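Long-range contact in formiminotetrahydrofolate cyclodeaminase (Thermotoga maritima, PDB 1O5H), which probably catalyses the release of ammonia from 5-formiminotetrahydrofolate, with ring closure to 5,10-methenyltetrahydrofolate: residues Met122-Glu136 against Glu187-Arg201. Sequence-based numbering, arbitrary orientation.
Sequences MDVIRVMKDLAHELE and ELEEQEAQIEGCYQR
Glu136 and Arg201 form a salt bridge toward the C-terminal end of both segments. The arginine's NH2 donates to Glu136 OE1 at 3.0 Å; OE1 lies close to the Arg201 guanidinium plane, and the NH2 comes from the syn side but tilted out of the carboxylate plane, while NE makes weak bonds to both oxygens. Glu136 reaches it with CG anti to the backbone N (chi1 -168°) and the chain extended. With an alanine in place of Glu136, the Arg201 guanidinium would probably lose its acidic mate and be freer to swing. Toward the N-terminal end, Glu187 OE2 makes a salt bridge with Arg126 NE at 2.7 Å from over the guanidinium face, the two planes 75° apart; Asp123, by a long salt bridge to Arg126, completes a salt-bridge network.

Among the polar side chains between, Lys129 NZ gives Gln191 OE1 a weak hydrogen bond (3.3 Å). Cys198 SG sits over the His133 ring face, 3.7 Å from its centroid.

The apolar contacts lie along the same interface. Ala132 CB meets Cys198 CB at 3.7 Å, Ile195 CD1 touches Ile125 CG2 and Met128 CB, and selenomethionine Met122 lays CE against Leu188 CB.

The axes of the two segments approach to 8.7 Å and cross at 26°, running in the same general direction in an all-helical fold. Helix 107-141 is backed by helices 36-56 and 68-100, and helix 147-172 packs against both partners, touching Met122 through Val168 and Glu192 through Phe161.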
loop_
_atom_site.group_PDB
_atom_site.type_symbol
_atom_site.label_atom_id
_atom_site.label_comp_id
_atom_site.label_asym_id
_atom_site.label_seq_id
_atom_site.Cartn_x
_atom_site.Cartn_y
_atom_site.Cartn_z
HETATM N N MSE A 122 4.780 -9.951 12.426
HETATM C CA MSE A 122 5.248 -9.219 13.588
HETATM C C MSE A 122 6.497 -8.427 13.226
HETATM O O MSE A 122 6.571 -7.226 13.486
HETATM C CB MSE A 122 5.519 -10.188 14.744
HETATM C CG MSE A 122 5.624 -9.536 16.115
HETATM SE SE MSE A 122 4.294 -8.142 16.573
HETATM C CE MSE A 122 2.798 -9.148 16.535
ATOM N N ASP A 123 7.455 -9.096 12.589
ATOM C CA ASP A 123 8.694 -8.439 12.184
ATOM C C ASP A 123 8.431 -7.329 11.194
ATOM O O ASP A 123 8.967 -6.236 11.351
ATOM C CB ASP A 123 9.722 -9.447 11.694
ATOM C CG ASP A 123 10.315 -10.252 12.851
ATOM O OD1 ASP A 123 10.129 -9.805 14.011
ATOM O OD2 ASP A 123 10.965 -11.324 12.726
ATOM N N VAL A 124 7.556 -7.579 10.220
ATOM C CA VAL A 124 7.188 -6.543 9.266
ATOM C C VAL A 124 6.691 -5.328 10.011
ATOM O O VAL A 124 7.098 -4.204 9.708
ATOM C CB VAL A 124 6.093 -6.987 8.285
ATOM C CG1 VAL A 124 5.694 -5.831 7.417
ATOM C CG2 VAL A 124 6.584 -8.121 7.420
ATOM N N ILE A 125 5.831 -5.544 10.996
ATOM C CA ILE A 125 5.309 -4.436 11.790
ATOM C C ILE A 125 6.408 -3.656 12.496
ATOM O O ILE A 125 6.352 -2.436 12.619
ATOM C CB ILE A 125 4.309 -4.938 12.824
ATOM C CG1 ILE A 125 3.011 -5.356 12.144
ATOM C CG2 ILE A 125 4.025 -3.862 13.830
ATOM C CD1 ILE A 125 2.032 -6.044 13.051
ATOM N N ARG A 126 7.425 -4.353 12.971
ATOM C CA ARG A 126 8.480 -3.630 13.647
ATOM C C ARG A 126 9.145 -2.704 12.672
ATOM O O ARG A 126 9.387 -1.562 13.006
ATOM C CB ARG A 126 9.514 -4.560 14.212
ATOM C CG ARG A 126 9.084 -5.402 15.353
ATOM C CD ARG A 126 10.282 -6.086 15.918
ATOM N NE ARG A 126 9.925 -7.223 16.741
ATOM C CZ ARG A 126 10.742 -7.739 17.639
ATOM N NH1 ARG A 126 10.366 -8.797 18.367
ATOM N NH2 ARG A 126 11.939 -7.180 17.816
ATOM N N VAL A 127 9.442 -3.184 11.471
ATOM C CA VAL A 127 9.991 -2.293 10.453
ATOM C C VAL A 127 9.042 -1.115 10.220
ATOM O O VAL A 127 9.472 0.035 10.151
ATOM C CB VAL A 127 10.273 -3.009 9.130
ATOM C CG1 VAL A 127 10.872 -2.038 8.131
ATOM C CG2 VAL A 127 11.208 -4.227 9.340
HETATM N N MSE A 128 7.750 -1.385 10.160
HETATM C CA MSE A 128 6.799 -0.294 10.028
HETATM C C MSE A 128 6.902 0.691 11.173
HETATM O O MSE A 128 6.907 1.898 10.942
HETATM C CB MSE A 128 5.363 -0.798 9.868
HETATM C CG MSE A 128 5.113 -1.488 8.528
HETATM SE SE MSE A 128 5.558 -0.351 6.956
HETATM C CE MSE A 128 7.465 -0.784 6.638
ATOM N N LYS A 129 7.002 0.212 12.404
ATOM C CA LYS A 129 7.267 1.131 13.506
ATOM C C LYS A 129 8.499 2.027 13.213
ATOM O O LYS A 129 8.478 3.238 13.460
ATOM C CB LYS A 129 7.446 0.363 14.819
ATOM C CG LYS A 129 7.774 1.193 16.069
ATOM C CD LYS A 129 9.256 1.497 16.213
ATOM C CE LYS A 129 10.137 0.257 16.387
ATOM N NZ LYS A 129 9.709 -0.643 17.494
ATOM N N ASP A 130 9.566 1.444 12.680
ATOM C CA ASP A 130 10.729 2.250 12.337
ATOM C C ASP A 130 10.381 3.255 11.271
ATOM O O ASP A 130 10.755 4.399 11.379
ATOM C CB ASP A 130 11.873 1.377 11.856
ATOM C CG ASP A 130 12.455 0.537 12.964
ATOM O OD1 ASP A 130 12.342 0.965 14.144
ATOM O OD2 ASP A 130 13.044 -0.550 12.746
ATOM N N LEU A 131 9.656 2.821 10.242
ATOM C CA LEU A 131 9.318 3.703 9.145
ATOM C C LEU A 131 8.515 4.854 9.678
ATOM O O LEU A 131 8.778 5.995 9.342
ATOM C CB LEU A 131 8.545 2.956 8.064
ATOM C CG LEU A 131 7.969 3.812 6.931
ATOM C CD1 LEU A 131 9.077 4.550 6.211
ATOM C CD2 LEU A 131 7.156 2.983 5.933
ATOM N N ALA A 132 7.558 4.561 10.545
ATOM C CA ALA A 132 6.697 5.611 11.073
ATOM C C ALA A 132 7.527 6.669 11.762
ATOM O O ALA A 132 7.366 7.827 11.482
ATOM C CB ALA A 132 5.678 5.040 12.017
ATOM N N HIS A 133 8.431 6.269 12.644
ATOM C CA HIS A 133 9.271 7.226 13.368
ATOM C C HIS A 133 10.080 8.100 12.423
ATOM O O HIS A 133 10.285 9.289 12.701
ATOM C CB HIS A 133 10.196 6.553 14.399
ATOM C CG HIS A 133 9.530 6.263 15.716
ATOM N ND1 HIS A 133 9.169 7.254 16.606
ATOM C CD2 HIS A 133 9.158 5.093 16.292
ATOM C CE1 HIS A 133 8.601 6.708 17.671
ATOM N NE2 HIS A 133 8.581 5.398 17.505
ATOM N N GLU A 134 10.523 7.545 11.301
ATOM C CA GLU A 134 11.278 8.342 10.354
ATOM C C GLU A 134 10.381 9.318 9.615
ATOM O O GLU A 134 10.785 10.458 9.320
ATOM C CB GLU A 134 12.031 7.470 9.359
ATOM C CG GLU A 134 12.980 6.439 9.973
ATOM C CD GLU A 134 14.178 7.027 10.699
ATOM O OE1 GLU A 134 14.088 8.122 11.288
ATOM O OE2 GLU A 134 15.231 6.366 10.706
ATOM N N LEU A 135 9.160 8.875 9.323
ATOM C CA LEU A 135 8.199 9.722 8.643
ATOM C C LEU A 135 7.872 10.848 9.560
ATOM O O LEU A 135 7.707 11.965 9.104
ATOM C CB LEU A 135 6.945 8.959 8.237
ATOM C CG LEU A 135 7.164 7.985 7.073
ATOM C CD1 LEU A 135 5.911 7.303 6.642
ATOM C CD2 LEU A 135 7.751 8.709 5.886
ATOM N N GLU A 136 7.841 10.605 10.866
ATOM C CA GLU A 136 7.633 11.744 11.759
ATOM C C GLU A 136 8.797 12.755 11.670
ATOM O O GLU A 136 8.579 13.977 11.593
ATOM C CB GLU A 136 7.389 11.320 13.192
ATOM C CG GLU A 136 6.891 12.477 14.018
ATOM C CD GLU A 136 6.595 12.110 15.448
ATOM O OE1 GLU A 136 6.384 10.918 15.766
ATOM O OE2 GLU A 136 6.552 13.052 16.265
ATOM N N GLU A 187 3.239 -7.150 22.458
ATOM C CA GLU A 187 4.105 -6.478 21.513
ATOM C C GLU A 187 3.289 -5.796 20.436
ATOM O O GLU A 187 3.464 -4.632 20.131
ATOM C CB GLU A 187 4.997 -7.493 20.841
ATOM C CG GLU A 187 6.137 -6.835 20.090
ATOM C CD GLU A 187 7.001 -7.802 19.291
ATOM O OE1 GLU A 187 6.823 -9.024 19.399
ATOM O OE2 GLU A 187 7.879 -7.320 18.547
ATOM N N LEU A 188 2.384 -6.542 19.834
ATOM C CA LEU A 188 1.507 -5.966 18.835
ATOM C C LEU A 188 0.856 -4.672 19.341
ATOM O O LEU A 188 0.766 -3.693 18.625
ATOM C CB LEU A 188 0.445 -6.978 18.478
ATOM C CG LEU A 188 -0.625 -6.529 17.528
ATOM C CD1 LEU A 188 0.007 -5.897 16.303
ATOM C CD2 LEU A 188 -1.462 -7.752 17.144
ATOM N N GLU A 189 0.420 -4.673 20.591
ATOM C CA GLU A 189 -0.343 -3.576 21.163
ATOM C C GLU A 189 0.498 -2.304 21.187
ATOM O O GLU A 189 0.035 -1.199 20.846
ATOM C CB GLU A 189 -0.725 -3.995 22.571
ATOM C CG GLU A 189 -2.024 -3.411 23.053
ATOM C CD GLU A 189 -2.433 -3.931 24.415
ATOM O OE1 GLU A 189 -1.609 -3.972 25.377
ATOM O OE2 GLU A 189 -3.612 -4.267 24.526
ATOM N N GLU A 190 1.752 -2.494 21.586
ATOM C CA GLU A 190 2.749 -1.451 21.674
ATOM C C GLU A 190 3.175 -0.928 20.325
ATOM O O GLU A 190 3.243 0.285 20.124
ATOM C CB GLU A 190 3.959 -2.024 22.298
ATOM C CG GLU A 190 3.647 -2.874 23.474
ATOM C CD GLU A 190 4.449 -2.422 24.631
ATOM O OE1 GLU A 190 4.292 -1.197 24.911
ATOM O OE2 GLU A 190 5.226 -3.254 25.191
ATOM N N GLN A 191 3.485 -1.826 19.400
ATOM C CA GLN A 191 3.876 -1.369 18.092
ATOM C C GLN A 191 2.717 -0.566 17.534
ATOM O O GLN A 191 2.894 0.514 16.985
ATOM C CB GLN A 191 4.250 -2.532 17.197
ATOM C CG GLN A 191 5.328 -3.430 17.783
ATOM C CD GLN A 191 6.646 -2.747 17.945
ATOM O OE1 GLN A 191 7.628 -3.145 17.333
ATOM N NE2 GLN A 191 6.685 -1.727 18.782
ATOM N N GLU A 192 1.513 -1.058 17.749
ATOM C CA GLU A 192 0.358 -0.362 17.259
ATOM C C GLU A 192 0.350 1.088 17.752
ATOM O O GLU A 192 0.155 2.038 16.966
ATOM C CB GLU A 192 -0.902 -1.079 17.697
ATOM C CG GLU A 192 -2.139 -0.484 17.070
ATOM C CD GLU A 192 -3.326 -1.411 17.059
ATOM O OE1 GLU A 192 -3.200 -2.610 17.410
ATOM O OE2 GLU A 192 -4.395 -0.913 16.698
ATOM N N ALA A 193 0.587 1.261 19.054
ATOM C CA ALA A 193 0.441 2.572 19.650
ATOM C C ALA A 193 1.481 3.509 19.076
ATOM O O ALA A 193 1.160 4.657 18.723
ATOM C CB ALA A 193 0.524 2.497 21.140
ATOM N N GLN A 194 2.706 3.002 18.930
ATOM C CA GLN A 194 3.805 3.797 18.398
ATOM C C GLN A 194 3.471 4.220 16.991
ATOM O O GLN A 194 3.488 5.412 16.672
ATOM C CB GLN A 194 5.129 3.049 18.494
ATOM C CG GLN A 194 5.743 3.146 19.919
ATOM C CD GLN A 194 6.976 2.275 20.096
ATOM O OE1 GLN A 194 7.835 2.235 19.212
ATOM N NE2 GLN A 194 7.068 1.563 21.242
ATOM N N ILE A 195 3.064 3.252 16.182
ATOM C CA ILE A 195 2.707 3.499 14.811
ATOM C C ILE A 195 1.489 4.441 14.666
ATOM O O ILE A 195 1.552 5.401 13.907
ATOM C CB ILE A 195 2.484 2.163 14.071
ATOM C CG1 ILE A 195 3.810 1.419 13.913
ATOM C CG2 ILE A 195 1.879 2.403 12.691
ATOM C CD1 ILE A 195 3.636 0.049 13.385
ATOM N N GLU A 196 0.396 4.180 15.380
ATOM C CA GLU A 196 -0.745 5.100 15.360
ATOM C C GLU A 196 -0.333 6.508 15.704
ATOM O O GLU A 196 -0.724 7.448 15.005
ATOM C CB GLU A 196 -1.804 4.698 16.379
ATOM C CG GLU A 196 -2.898 3.797 15.839
ATOM C CD GLU A 196 -3.457 4.299 14.520
ATOM O OE1 GLU A 196 -3.990 5.444 14.478
ATOM O OE2 GLU A 196 -3.348 3.542 13.520
ATOM N N GLY A 197 0.450 6.642 16.784
ATOM C CA GLY A 197 0.849 7.930 17.274
ATOM C C GLY A 197 1.590 8.699 16.225
ATOM O O GLY A 197 1.148 9.781 15.842
ATOM N N CYS A 198 2.716 8.146 15.759
ATOM C CA CYS A 198 3.462 8.770 14.671
ATOM C C CYS A 198 2.537 9.116 13.500
ATOM O O CYS A 198 2.552 10.215 12.972
ATOM C CB CYS A 198 4.562 7.836 14.193
ATOM S SG CYS A 198 5.981 7.707 15.317
ATOM N N TYR A 199 1.709 8.169 13.114
ATOM C CA TYR A 199 0.838 8.344 11.986
ATOM C C TYR A 199 -0.053 9.573 12.119
ATOM O O TYR A 199 -0.118 10.421 11.213
ATOM C CB TYR A 199 -0.046 7.130 11.855
ATOM C CG TYR A 199 -1.012 7.231 10.728
ATOM C CD1 TYR A 199 -0.550 7.453 9.431
ATOM C CD2 TYR A 199 -2.390 7.066 10.938
ATOM C CE1 TYR A 199 -1.429 7.536 8.344
ATOM C CE2 TYR A 199 -3.281 7.143 9.876
ATOM C CZ TYR A 199 -2.781 7.386 8.575
ATOM O OH TYR A 199 -3.615 7.482 7.509
ATOM N N GLN A 200 -0.761 9.642 13.237
ATOM C CA GLN A 200 -1.653 10.741 13.509
ATOM C C GLN A 200 -0.877 12.074 13.539
ATOM O O GLN A 200 -1.268 13.041 12.871
ATOM C CB GLN A 200 -2.362 10.482 14.826
ATOM C CG GLN A 200 -3.859 10.673 14.756
ATOM C CD GLN A 200 -4.546 9.586 13.959
ATOM O OE1 GLN A 200 -5.023 9.820 12.842
ATOM N NE2 GLN A 200 -4.587 8.392 14.524
ATOM N N ARG A 201 0.239 12.117 14.279
ATOM C CA ARG A 201 1.089 13.304 14.277
ATOM C C ARG A 201 1.479 13.680 12.848
ATOM O O ARG A 201 1.298 14.817 12.462
ATOM C CB ARG A 201 2.310 13.154 15.197
ATOM C CG ARG A 201 1.989 13.332 16.673
ATOM C CD ARG A 201 3.203 13.310 17.572
ATOM N NE ARG A 201 3.984 12.075 17.415
ATOM C CZ ARG A 201 3.697 10.915 18.003
ATOM N NH1 ARG A 201 2.636 10.803 18.799
ATOM N NH2 ARG A 201 4.476 9.860 17.801
#